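Endo-1,4-beta-xylanase D (Paenibacillus polymyxa, PDB 1W0N) probably hydrolyses the beta-1,4-linked backbone of xylan and carries a calcium-dependent family 36 carbohydrate-binding module that probably binds this polysaccharide. Local coordinates at residues Ala64-Gly69 / Thr119-Val124; Ala71-Val76 / Phe85-Lys90; Gly24-Lys29 / Asn42-Ser47. One frame throughout, in Å; residues are numbered along the deposited sequence. Where two conformers were deposited one is given.

Overall arrangement
The module is a beta sandwich of two antiparallel sheets. Along the chain contact 3 (24-29 with 42-47) closes first; contact 1 (64-69 with 119-124) then opens, and the hairpin of contact 2 (71-76 with 85-90) falls between its two segments. Contact 1 pairs strands 56-65 and 122-130 of one sheet, contact 2 strands 70-77 and 80-88 of the other; contact 3 brings the start of strand 28-30, in the first sheet, against that of strand 45-52, in the second. Contacts 1 and 2 touch, centres about 7 Å apart; contact 3 lies about 14 Å, centre to centre, from each. Contact 1 supplies the magnesium ligand Asp121, and contact 3 lies close by, the side chain of Asp44 about 7 Å from the ion.

Contact 1 of 3, residues Ala64-Gly69 / Thr119-Val124; sequences ASSNAG and TWDAYV. With MG (magnesium ion), chain C.
Over one face of the Trp120 indole lies the side-chain amide of Asn67, its plane only 11° from that of the ring. Asn67 CB sits 3.6 Å from the centroid of the Trp120 five-membered ring, a CH-pi contact, while the amide spreads over the six-membered ring, with Asn67 ND2 3.3 Å from Trp120 CE3. At the edge of the Tyr123 ring, in its plane, a water joins Tyr123 OH to Ser66 O. Asn67 CG stands anti to its own carbonyl carbon (chi1 -75°), which lays the amide flat over the indole, the two side chains crossing at about a right angle, and lets ND2 donate to Ser66 OG at 2.8 Å. The same Ser66 OG accepts from Asp121 N at 3.0 Å, and Ser66 N returns a bond to Asp121 O. Behind this pair the strands run antiparallel, Ala64 and Tyr123 exchanging two backbone bonds. Ser65 OG receives Asn67 N in an ST turn that shapes the loop. Asp121 OD1 binds magnesium at 2.0 Å, four waters and Tyr40 O completing the shell; one of those waters also donates to Asp121 OD2. Ser66 is thus a second-shell residue: its backbone and hydroxyl fix the main chain of Asp121, and the metal probably offsets the charge of the carboxylate.

Contact 2 of 3, residues Ala71-Val76 / Phe85-Lys90; sequences AKVDLV and FNFTGK
Ala71 N donates to Phe87 O at 2.8 Å and Phe87 N returns a bond to Ala71 O. Val73 and Phe85 form a second such hydrogen-bonded pair, and between the two Lys72 faces Asn86 in a non-hydrogen-bonded pair, where Lys72 CA passes 3.3 Å from Phe85 O. On the face with Lys72, Asn86 CG is anti to the backbone N (chi1 179°), and its amide ND2 donates to Thr88 OG1 at 2.7 Å, the hydroxyl lying in the amide plane. Thr88 OG1 is also hydrogen-bonded to Thr70 OG1. The other branch of the amide, Asn86 OD1, is 3.9 Å from Lys72 CE. A leucine in place of Asn86 would probably cost Thr88 OG1 its amide donor, leaving the Thr70 hydroxyl to hold it. The opposite face is apolar: Val73 CG2 meets the edge of the Phe87 ring, 4.0 Å from CE2, and Leu75 CB lies 3.9 Å from Phe85 CE2. Both rings point into the sandwich, touching Val61 of strand 56-65 and Gln95 of strand 93-101. The hairpin 70-77/80-88 thus closes one side of its sheet, strand 80-88 outermost and strand 107-113 pairing with 70-77 on its other flank.

Contact 3 of 3, residues Gly24-Lys29 / Asn42-Ser47; sequences GTYAGK and NADYVS
With CG anti to its own carbonyl carbon (chi1 -73°), Asp44 carries its carboxylate across to the turn at Gly24-Ala27, where OD1 meets a run of backbone amides. Tyr26 N donates to Asp44 OD1 at 2.9 Å, on the syn lone pair, with an N-H...O angle of 160°. A weak second bond comes from Ala27 N to the same oxygen, 3.1 Å away. Thr25 N reaches Asp44 OD1 through a water instead, which accepts from the amide at 2.7 Å and donates to the carboxylate. Asp44 OD2 lies 3.5 Å from Tyr26 CB, near the plane of the Tyr26 ring and at its edge; ring and carboxylate stand 83° apart. OD2 also accepts hydrogen bonds from Tyr40 N and Ala41 N. Ala27 CB packs against Asp44 CG at 3.8 Å, and Gly24 CA lies 3.2 Å from Ala43 O, where a side chain on Gly24 would collide with this oxygen and with Asp44 OD1. One buried carboxylate therefore ties the 24-27 turn to the backbone at Tyr40, whose carbonyl binds magnesium. So many N-H donors would probably stabilise the charged form of Asp44, consistent with a second-shell role beside the metal.

Contact 1 of 3, residues Ala64-Gly69 / Thr119-Val124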
ATOM      1  N   ALA A  64      -3.164   5.095   7.291  1.00  3.87           N
ATOM      2  CA  ALA A  64      -2.925   5.944   8.452  1.00  3.92           C
ATOM      3  C   ALA A  64      -1.587   5.580   9.050  1.00  3.76           C
ATOM      4  O   ALA A  64      -1.031   4.514   8.773  1.00  4.57           O
ATOM      5  CB  ALA A  64      -4.040   5.774   9.495  1.00  4.64           C
ATOM      6  N   SER A  65      -1.068   6.473   9.897  1.00  4.36           N
ATOM      7  CA  SER A  65       0.118   6.200  10.681  1.00  4.23           C
ATOM      8  C   SER A  65      -0.263   5.692  12.073  1.00  4.39           C
ATOM      9  O   SER A  65      -1.316   6.048  12.614  1.00  5.12           O
ATOM     10  CB  SER A  65       0.905   7.504  10.825  1.00  4.69           C
ATOM     11  OG  SER A  65       2.075   7.282  11.598  1.00  5.01           O
ATOM     12  N   SER A  66       0.646   4.920  12.662  1.00  4.58           N
ATOM     13  CA  SER A  66       0.524   4.532  14.054  1.00  5.00           C
ATOM     14  C   SER A  66       0.702   5.694  15.024  1.00  5.68           C
ATOM     15  O   SER A  66       0.344   5.571  16.193  1.00  7.61           O
ATOM     16  CB  SER A  66       1.539   3.435  14.377  1.00  5.58           C
ATOM     17  OG  SER A  66       2.870   3.871  14.143  1.00  5.67           O
ATOM     18  N   ASN A  67       1.265   6.807  14.538  1.00  5.66           N
ATOM     19  CA  ASN A  67       1.621   7.913  15.411  1.00  6.78           C
ATOM     20  C   ASN A  67       1.234   9.232  14.752  1.00  6.45           C
ATOM     21  O   ASN A  67       0.761   9.281  13.616  1.00  6.36           O
ATOM     22  CB  ASN A  67       3.124   7.844  15.718  1.00  8.78           C
ATOM     23  CG  ASN A  67       3.465   6.755  16.715  1.00 11.19           C
ATOM     24  OD1 ASN A  67       3.924   7.081  17.850  1.00 16.75           O
ATOM     25  ND2 ASN A  67       3.339   5.524  16.369  1.00 10.50           N
ATOM     26  N   ALA A  68       1.445  10.334  15.504  1.00  7.13           N
ATOM     27  CA  ALA A  68       1.194  11.648  14.955  1.00  7.52           C
ATOM     28  C   ALA A  68       2.056  11.934  13.730  1.00  7.10           C
ATOM     29  O   ALA A  68       1.643  12.721  12.867  1.00  8.15           O
ATOM     30  CB  ALA A  68       1.437  12.692  16.034  1.00  8.56           C
ATOM     31  N   GLY A  69       3.247  11.353  13.676  1.00  6.77           N
ATOM     32  CA  GLY A  69       4.156  11.582  12.586  1.00  6.66           C
ATOM     33  C   GLY A  69       3.945  10.663  11.390  1.00  6.08           C
ATOM     34  O   GLY A  69       2.874  10.071  11.199  1.00  6.19           O
ATOM     35  N   THR A 119      10.442   5.546   9.568  1.00 17.12           N
ATOM     36  CA  THR A 119       9.181   5.980   9.796  1.00 15.52           C
ATOM     37  C   THR A 119       8.378   5.184  10.791  1.00 11.41           C
ATOM     38  O   THR A 119       8.846   4.145  11.255  1.00 12.58           O
ATOM     39  CB  THR A 119       8.403   5.987   8.531  1.00 13.39           C
ATOM     40  OG1 THR A 119       7.928   4.687   8.198  1.00 15.18           O
ATOM     41  CG2 THR A 119       9.146   6.513   7.337  1.00 16.14           C
ATOM     42  N   TRP A 120       7.213   5.676  11.146  1.00  8.84           N
ATOM     43  CA  TRP A 120       6.282   4.977  11.991  1.00  7.01           C
ATOM     44  C   TRP A 120       5.668   3.823  11.196  1.00  5.98           C
ATOM     45  O   TRP A 120       6.072   3.494  10.093  1.00  8.77           O
ATOM     46  CB  TRP A 120       5.258   5.974  12.524  1.00  7.15           C
ATOM     47  CG  TRP A 120       5.872   6.972  13.451  1.00  7.89           C
ATOM     48  CD1 TRP A 120       6.062   8.286  13.221  1.00  9.76           C
ATOM     49  CD2 TRP A 120       6.401   6.696  14.751  1.00  8.99           C
ATOM     50  NE1 TRP A 120       6.662   8.867  14.298  1.00 10.84           N
ATOM     51  CE2 TRP A 120       6.895   7.906  15.250  1.00 10.23           C
ATOM     52  CE3 TRP A 120       6.505   5.541  15.540  1.00 10.55           C
ATOM     53  CZ2 TRP A 120       7.486   8.009  16.532  1.00 12.31           C
ATOM     54  CZ3 TRP A 120       7.092   5.644  16.780  1.00 12.57           C
ATOM     55  CH2 TRP A 120       7.572   6.872  17.263  1.00 13.28           C
ATOM     56  N   ASP A 121       4.702   3.169  11.809  1.00  5.10           N
ATOM     57  CA  ASP A 121       4.072   2.016  11.200  1.00  4.43           C
ATOM     58  C   ASP A 121       2.874   2.458  10.392  1.00  4.37           C
ATOM     59  O   ASP A 121       2.246   3.476  10.690  1.00  5.27           O
ATOM     60  CB  ASP A 121       3.715   1.024  12.289  1.00  4.65           C
ATOM     61  CG  ASP A 121       4.950   0.591  13.048  1.00  5.01           C
ATOM     62  OD1 ASP A 121       6.003   0.472  12.369  1.00  5.50           O
ATOM     63  OD2 ASP A 121       4.890   0.369  14.282  1.00  5.78           O
ATOM     64  N   ALA A 122       2.597   1.701   9.325  1.00  4.37           N
ATOM     65  CA  ALA A 122       1.513   2.048   8.420  1.00  4.47           C
ATOM     66  C   ALA A 122       0.350   1.089   8.572  1.00  4.24           C
ATOM     67  O   ALA A 122       0.523  -0.134   8.588  1.00  5.80           O
ATOM     68  CB  ALA A 122       1.971   2.030   6.979  1.00  5.48           C
ATOM     69  N   TYR A 123      -0.834   1.658   8.627  1.00  4.27           N
ATOM     70  CA  TYR A 123      -2.073   0.919   8.537  1.00  4.27           C
ATOM     71  C   TYR A 123      -2.607   1.125   7.129  1.00  4.22           C
ATOM     72  O   TYR A 123      -2.712   2.277   6.670  1.00  4.75           O
ATOM     73  CB  TYR A 123      -3.050   1.455   9.571  1.00  4.68           C
ATOM     74  CG  TYR A 123      -2.535   1.457  10.996  1.00  4.81           C
ATOM     75  CD1 TYR A 123      -1.881   0.362  11.537  1.00  5.97           C
ATOM     76  CD2 TYR A 123      -2.762   2.547  11.823  1.00  4.84           C
ATOM     77  CE1 TYR A 123      -1.448   0.355  12.861  1.00  6.31           C
ATOM     78  CE2 TYR A 123      -2.363   2.545  13.150  1.00  5.18           C
ATOM     79  CZ  TYR A 123      -1.706   1.443  13.666  1.00  5.40           C
ATOM     80  OH  TYR A 123      -1.312   1.422  14.980  1.00  6.59           O
ATOM     81  N   VAL A 124      -2.999   0.019   6.487  0.50  4.28           N
ATOM     82  CA  VAL A 124      -3.417   0.061   5.084  0.50  4.43           C
ATOM     83  C   VAL A 124      -4.825  -0.490   5.020  0.50  4.15           C
ATOM     84  O   VAL A 124      -5.081  -1.605   5.520  0.50  4.17           O
ATOM     85  CB  VAL A 124      -2.449  -0.821   4.243  0.50  5.00           C
ATOM     86  CG1 VAL A 124      -2.818  -0.752   2.800  0.50  6.09           C
ATOM     87  CG2 VAL A 124      -1.002  -0.333   4.386  0.50  6.06           C
TER
HETATM   88 MG    MG C1133       7.959   0.081  12.715  1.00  6.20          MG
HETATM   89  O   HOH W   1      -1.928   3.414  16.445  1.00 10.55           O
HETATM   90  O   HOH W   2       8.457   1.264  11.105  1.00  8.32           O
HETATM   91  O   HOH W   3       7.282  -0.887  14.428  1.00  6.66           O
HETATM   92  O   HOH W   4       9.908  -0.405  13.145  1.00  9.32           O
HETATM   93  O   HOH W   5       8.200   1.838  13.853  1.00  8.53           O

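Contact 2 of 3, residues Ala71-Val76 / Phe85-Lys90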
ATOM      1  N   ALA A  71       4.316   7.833   8.404  1.00  6.02           N
ATOM      2  CA  ALA A  71       4.578   6.480   7.930  1.00  6.34           C
ATOM      3  C   ALA A  71       4.570   6.548   6.397  1.00  6.53           C
ATOM      4  O   ALA A  71       3.737   7.221   5.814  1.00  8.95           O
ATOM      5  CB  ALA A  71       3.495   5.529   8.419  1.00  7.32           C
ATOM      6  N   LYS A  72       5.532   5.900   5.767  1.00  7.22           N
ATOM      7  CA  LYS A  72       5.625   5.911   4.311  1.00  7.67           C
ATOM      8  C   LYS A  72       5.550   4.489   3.787  1.00  6.82           C
ATOM      9  O   LYS A  72       6.191   3.594   4.317  1.00  7.59           O
ATOM     10  CB  LYS A  72       6.896   6.595   3.819  1.00 10.14           C
ATOM     11  CG  LYS A  72       6.745   8.151   3.805  1.00 13.89           C
ATOM     12  CD  LYS A  72       7.930   8.793   3.230  1.00 18.00           C
ATOM     13  CE  LYS A  72       7.702  10.192   2.939  1.00 18.56           C
ATOM     14  NZ  LYS A  72       7.694  10.354   1.481  1.00 29.20           N
ATOM     15  N   VAL A  73       4.764   4.321   2.716  1.00  6.51           N
ATOM     16  CA  VAL A  73       4.499   3.022   2.124  1.00  6.39           C
ATOM     17  C   VAL A  73       4.870   3.042   0.640  1.00  5.95           C
ATOM     18  O   VAL A  73       4.273   3.805  -0.123  1.00  7.20           O
ATOM     19  CB  VAL A  73       3.007   2.652   2.289  1.00  6.87           C
ATOM     20  CG1 VAL A  73       2.696   1.316   1.646  1.00  8.25           C
ATOM     21  CG2 VAL A  73       2.609   2.641   3.760  1.00  7.52           C
ATOM     22  N   ASP A  74       5.826   2.204   0.255  1.00  6.01           N
ATOM     23  CA  ASP A  74       6.161   2.027  -1.154  1.00  5.92           C
ATOM     24  C   ASP A  74       5.094   1.204  -1.868  1.00  5.93           C
ATOM     25  O   ASP A  74       4.582   0.218  -1.324  1.00  6.85           O
ATOM     26  CB  ASP A  74       7.472   1.266  -1.299  1.00  7.29           C
ATOM     27  CG  ASP A  74       8.718   2.102  -1.045  1.00  9.07           C
ATOM     28  OD1 ASP A  74       8.626   3.321  -0.986  1.00 11.18           O
ATOM     29  OD2 ASP A  74       9.825   1.520  -0.925  1.00 11.76           O
ATOM     30  N   LEU A  75       4.809   1.613  -3.098  1.00  5.82           N
ATOM     31  CA  LEU A  75       4.012   0.834  -4.028  1.00  6.09           C
ATOM     32  C   LEU A  75       4.942   0.221  -5.059  1.00  5.82           C
ATOM     33  O   LEU A  75       5.686   0.933  -5.739  1.00  6.24           O
ATOM     34  CB  LEU A  75       2.985   1.719  -4.719  1.00  6.74           C
ATOM     35  CG  LEU A  75       2.158   1.064  -5.813  1.00  7.77           C
ATOM     36  CD1 LEU A  75       1.337  -0.100  -5.281  1.00  9.44           C
ATOM     37  CD2 LEU A  75       1.263   2.094  -6.492  1.00  9.30           C
ATOM     38  N   VAL A  76       4.884  -1.106  -5.160  1.00  6.37           N
ATOM     39  CA  VAL A  76       5.720  -1.869  -6.071  1.00  6.99           C
ATOM     40  C   VAL A  76       4.771  -2.542  -7.068  1.00  7.06           C
ATOM     41  O   VAL A  76       3.840  -3.242  -6.674  1.00  8.23           O
ATOM     42  CB  VAL A  76       6.570  -2.876  -5.338  1.00  8.70           C
ATOM     43  CG1 VAL A  76       7.656  -3.425  -6.244  1.00 10.62           C
ATOM     44  CG2 VAL A  76       7.178  -2.262  -4.061  1.00 11.40           C
ATOM     45  N   PHE A  85       3.480   6.398  -0.772  1.00  6.05           N
ATOM     46  CA  PHE A  85       2.403   7.104  -0.120  1.00  5.85           C
ATOM     47  C   PHE A  85       2.855   7.563   1.267  1.00  6.00           C
ATOM     48  O   PHE A  85       3.484   6.817   2.007  1.00  7.38           O
ATOM     49  CB  PHE A  85       1.201   6.173   0.074  1.00  6.18           C
ATOM     50  CG  PHE A  85       0.634   5.640  -1.216  1.00  6.00           C
ATOM     51  CD1 PHE A  85      -0.187   6.419  -2.015  1.00  6.30           C
ATOM     52  CD2 PHE A  85       0.866   4.323  -1.579  1.00  6.97           C
ATOM     53  CE1 PHE A  85      -0.742   5.934  -3.191  1.00  6.68           C
ATOM     54  CE2 PHE A  85       0.312   3.827  -2.752  1.00  7.64           C
ATOM     55  CZ  PHE A  85      -0.481   4.628  -3.562  1.00  7.22           C
ATOM     56  N   ASN A  86       2.496   8.802   1.601  1.00  5.42           N
ATOM     57  CA  ASN A  86       2.802   9.402   2.892  1.00  5.44           C
ATOM     58  C   ASN A  86       1.525   9.466   3.719  1.00  4.96           C
ATOM     59  O   ASN A  86       0.590  10.185   3.349  1.00  5.63           O
ATOM     60  CB  ASN A  86       3.342  10.809   2.639  1.00  6.55           C
ATOM     61  CG  ASN A  86       3.691  11.568   3.897  1.00  6.80           C
ATOM     62  OD1 ASN A  86       4.651  12.408   3.846  1.00  9.17           O
ATOM     63  ND2 ASN A  86       2.985  11.399   4.926  1.00  7.92           N
ATOM     64  N   PHE A  87       1.495   8.685   4.809  1.00  5.16           N
ATOM     65  CA  PHE A  87       0.409   8.778   5.782  1.00  5.14           C
ATOM     66  C   PHE A  87       0.985   9.384   7.053  1.00  5.25           C
ATOM     67  O   PHE A  87       1.710   8.725   7.805  1.00  5.97           O
ATOM     68  CB  PHE A  87      -0.189   7.392   6.087  1.00  5.66           C
ATOM     69  CG  PHE A  87      -0.724   6.739   4.846  1.00  5.22           C
ATOM     70  CD1 PHE A  87      -1.885   7.204   4.252  1.00  5.62           C
ATOM     71  CD2 PHE A  87      -0.046   5.684   4.255  1.00  6.11           C
ATOM     72  CE1 PHE A  87      -2.371   6.640   3.071  1.00  6.09           C
ATOM     73  CE2 PHE A  87      -0.530   5.103   3.076  1.00  6.87           C
ATOM     74  CZ  PHE A  87      -1.674   5.594   2.481  1.00  6.64           C
ATOM     75  N   THR A  88       0.681  10.665   7.267  1.00  5.50           N
ATOM     76  CA  THR A  88       1.105  11.364   8.473  1.00  5.76           C
ATOM     77  C   THR A  88      -0.102  11.554   9.372  1.00  5.86           C
ATOM     78  O   THR A  88      -1.152  12.031   8.947  1.00  7.69           O
ATOM     79  CB  THR A  88       1.756  12.705   8.104  1.00  6.40           C
ATOM     80  OG1 THR A  88       2.987  12.468   7.410  1.00  6.83           O
ATOM     81  CG2 THR A  88       2.134  13.506   9.346  1.00  7.17           C
ATOM     82  N   GLY A  89       0.053  11.146  10.623  1.00  5.93           N
ATOM     83  CA  GLY A  89      -1.002  11.293  11.596  1.00  6.42           C
ATOM     84  C   GLY A  89      -1.913  10.087  11.693  1.00  5.63           C
ATOM     85  O   GLY A  89      -1.948   9.210  10.818  1.00  5.54           O
ATOM     86  N   LYS A  90      -2.650  10.060  12.787  1.00  6.49           N
ATOM     87  CA  LYS A  90      -3.449   8.886  13.161  1.00  6.49           C
ATOM     88  C   LYS A  90      -4.760   8.786  12.376  1.00  6.20           C
ATOM     89  O   LYS A  90      -5.355   7.712  12.319  1.00  7.29           O
ATOM     90  CB  LYS A  90      -3.721   8.937  14.655  1.00  7.39           C
ATOM     91  CG  LYS A  90      -2.447   8.875  15.499  1.00  9.75           C
ATOM     92  CD  LYS A  90      -2.723   9.072  16.989  1.00 12.77           C
ATOM     93  CE  LYS A  90      -3.178   7.865  17.587  1.00 12.36           C
ATOM     94  NZ  LYS A  90      -2.122   6.832  17.528  1.00 13.54           N
TER

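Contact 3 of 3, residues Gly24-Lys29 / Asn42-Ser47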
ATOM      1  N   GLY A  24       5.956 -11.222   6.046  1.00  9.29           N
ATOM      2  CA  GLY A  24       6.923 -10.583   6.926  1.00  9.44           C
ATOM      3  C   GLY A  24       6.799 -11.046   8.363  1.00  8.41           C
ATOM      4  O   GLY A  24       5.874 -11.763   8.763  1.00 10.49           O
ATOM      5  N   THR A  25       7.734 -10.588   9.183  1.00  8.59           N
ATOM      6  CA  THR A  25       7.800 -10.969  10.584  1.00  8.79           C
ATOM      7  C   THR A  25       6.614 -10.514  11.396  1.00  7.52           C
ATOM      8  O   THR A  25       6.166 -11.243  12.296  1.00  9.22           O
ATOM      9  CB  THR A  25       9.095 -10.442  11.202  1.00 10.20           C
ATOM     10  OG1 THR A  25      10.197 -11.057  10.547  1.00 11.74           O
ATOM     11  CG2 THR A  25       9.233 -10.817  12.689  1.00 10.49           C
ATOM     12  N   TYR A  26       6.124  -9.308  11.128  1.00  6.18           N
ATOM     13  CA  TYR A  26       5.187  -8.682  12.047  1.00  5.50           C
ATOM     14  C   TYR A  26       3.811  -8.420  11.445  1.00  5.07           C
ATOM     15  O   TYR A  26       2.842  -8.251  12.205  1.00  5.56           O
ATOM     16  CB  TYR A  26       5.733  -7.332  12.538  1.00  5.89           C
ATOM     17  CG  TYR A  26       7.054  -7.437  13.205  1.00  6.53           C
ATOM     18  CD1 TYR A  26       7.177  -7.835  14.543  1.00  6.72           C
ATOM     19  CD2 TYR A  26       8.226  -7.133  12.507  1.00  7.74           C
ATOM     20  CE1 TYR A  26       8.397  -7.920  15.152  1.00  7.94           C
ATOM     21  CE2 TYR A  26       9.453  -7.222  13.097  1.00  8.58           C
ATOM     22  CZ  TYR A  26       9.551  -7.593  14.416  1.00  8.59           C
ATOM     23  OH  TYR A  26      10.774  -7.659  14.978  1.00  9.55           O
ATOM     24  N   ALA A  27       3.703  -8.318  10.118  1.00  5.04           N
ATOM     25  CA  ALA A  27       2.477  -7.824   9.502  1.00  4.94           C
ATOM     26  C   ALA A  27       1.295  -8.717   9.845  1.00  4.96           C
ATOM     27  O   ALA A  27       1.413  -9.950   9.917  1.00  5.62           O
ATOM     28  CB  ALA A  27       2.636  -7.748   8.007  1.00  5.63           C
ATOM     29  N   GLY A  28       0.137  -8.098   9.999  1.00  5.32           N
ATOM     30  CA  GLY A  28      -1.078  -8.833  10.286  1.00  5.84           C
ATOM     31  C   GLY A  28      -2.306  -7.995  10.090  1.00  5.15           C
ATOM     32  O   GLY A  28      -2.251  -6.755  10.059  1.00  5.24           O
ATOM     33  N   LYS A  29      -3.441  -8.674   9.975  1.00  5.54           N
ATOM     34  CA  LYS A  29      -4.729  -8.027   9.863  1.00  5.57           C
ATOM     35  C   LYS A  29      -5.023  -7.191  11.101  1.00  5.16           C
ATOM     36  O   LYS A  29      -4.721  -7.590  12.225  1.00  6.17           O
ATOM     37  CB  LYS A  29      -5.841  -9.059   9.687  1.00  6.63           C
ATOM     38  CG  LYS A  29      -5.839  -9.811   8.397  1.00  8.61           C
ATOM     39  CD  LYS A  29      -7.034 -10.748   8.306  1.00 10.85           C
ATOM     40  CE  LYS A  29      -7.028 -11.633   7.093  1.00 14.65           C
ATOM     41  NZ  LYS A  29      -8.307 -12.363   6.932  1.00 18.60           N
ATOM     42  N   ASN A  42      10.764  -3.504   7.943  0.50 11.82           N
ATOM     43  CA  ASN A  42      11.088  -3.615   6.551  0.50 12.29           C
ATOM     44  C   ASN A  42      10.595  -4.782   5.605  0.50 13.73           C
ATOM     45  O   ASN A  42      10.235  -4.460   4.478  0.50 16.16           O
ATOM     46  CB  ASN A  42      12.614  -3.425   6.449  0.50 14.22           C
ATOM     47  CG  ASN A  42      12.991  -1.967   6.361  0.50 20.61           C
ATOM     48  OD1 ASN A  42      14.199  -1.643   6.330  0.50 27.58           O
ATOM     49  ND2 ASN A  42      12.031  -1.076   6.263  0.50 20.94           N
ATOM     50  N   ALA A  43      10.623  -6.085   5.843  1.00 13.58           N
ATOM     51  CA  ALA A  43      10.198  -7.365   5.324  1.00 12.60           C
ATOM     52  C   ALA A  43       8.708  -7.574   5.436  1.00  9.75           C
ATOM     53  O   ALA A  43       8.189  -8.514   4.859  1.00 10.56           O
ATOM     54  CB  ALA A  43      10.925  -8.516   5.957  1.00 14.99           C
ATOM     55  N   ASP A  44       7.949  -6.669   6.129  1.00  7.50           N
ATOM     56  CA  ASP A  44       6.508  -6.742   6.105  1.00  6.59           C
ATOM     57  C   ASP A  44       5.969  -6.323   4.748  1.00  6.82           C
ATOM     58  O   ASP A  44       6.497  -5.399   4.124  1.00  7.89           O
ATOM     59  CB  ASP A  44       5.900  -5.831   7.188  1.00  5.91           C
ATOM     60  CG  ASP A  44       6.079  -6.366   8.602  1.00  5.43           C
ATOM     61  OD1 ASP A  44       6.354  -7.591   8.771  1.00  6.56           O
ATOM     62  OD2 ASP A  44       5.913  -5.556   9.550  1.00  5.64           O
ATOM     63  N   TYR A  45       4.914  -6.960   4.280  1.00  6.62           N
ATOM     64  CA  TYR A  45       4.283  -6.538   3.026  1.00  6.92           C
ATOM     65  C   TYR A  45       2.875  -7.079   2.939  1.00  6.22           C
ATOM     66  O   TYR A  45       2.508  -8.035   3.620  1.00  6.66           O
ATOM     67  CB  TYR A  45       5.103  -7.026   1.794  1.00  8.96           C
ATOM     68  CG  TYR A  45       5.125  -8.535   1.625  1.00  9.50           C
ATOM     69  CD1 TYR A  45       6.094  -9.320   2.219  1.00 11.60           C
ATOM     70  CD2 TYR A  45       4.144  -9.158   0.875  1.00 10.97           C
ATOM     71  CE1 TYR A  45       6.101 -10.708   2.059  1.00 13.33           C
ATOM     72  CE2 TYR A  45       4.127 -10.534   0.720  1.00 12.95           C
ATOM     73  CZ  TYR A  45       5.112 -11.330   1.288  1.00 13.69           C
ATOM     74  OH  TYR A  45       5.114 -12.667   1.132  1.00 16.63           O
ATOM     75  N   VAL A  46       2.094  -6.458   2.026  1.00  5.90           N
ATOM     76  CA  VAL A  46       0.910  -7.091   1.463  1.00  5.89           C
ATOM     77  C   VAL A  46       1.071  -7.139  -0.043  1.00  5.79           C
ATOM     78  O   VAL A  46       1.669  -6.229  -0.641  1.00  6.76           O
ATOM     79  CB  VAL A  46      -0.424  -6.376   1.817  1.00  6.16           C
ATOM     80  CG1 VAL A  46      -0.720  -6.541   3.297  1.00  6.97           C
ATOM     81  CG2 VAL A  46      -0.412  -4.907   1.433  1.00  6.58           C
ATOM     82  N   SER A  47       0.549  -8.187  -0.676  1.00  6.03           N
ATOM     83  CA  SER A  47       0.668  -8.302  -2.118  1.00  6.57           C
ATOM     84  C   SER A  47      -0.459  -9.108  -2.718  1.00  6.39           C
ATOM     85  O   SER A  47      -1.085  -9.936  -2.056  1.00  7.12           O
ATOM     86  CB  SER A  47       1.993  -8.916  -2.519  1.00  7.89           C
ATOM     87  OG  SER A  47       2.077 -10.256  -2.110  1.00 10.00           O
TER
HETATM   88  O   HOH W   6       9.105  -8.258   8.884  1.00 12.24           O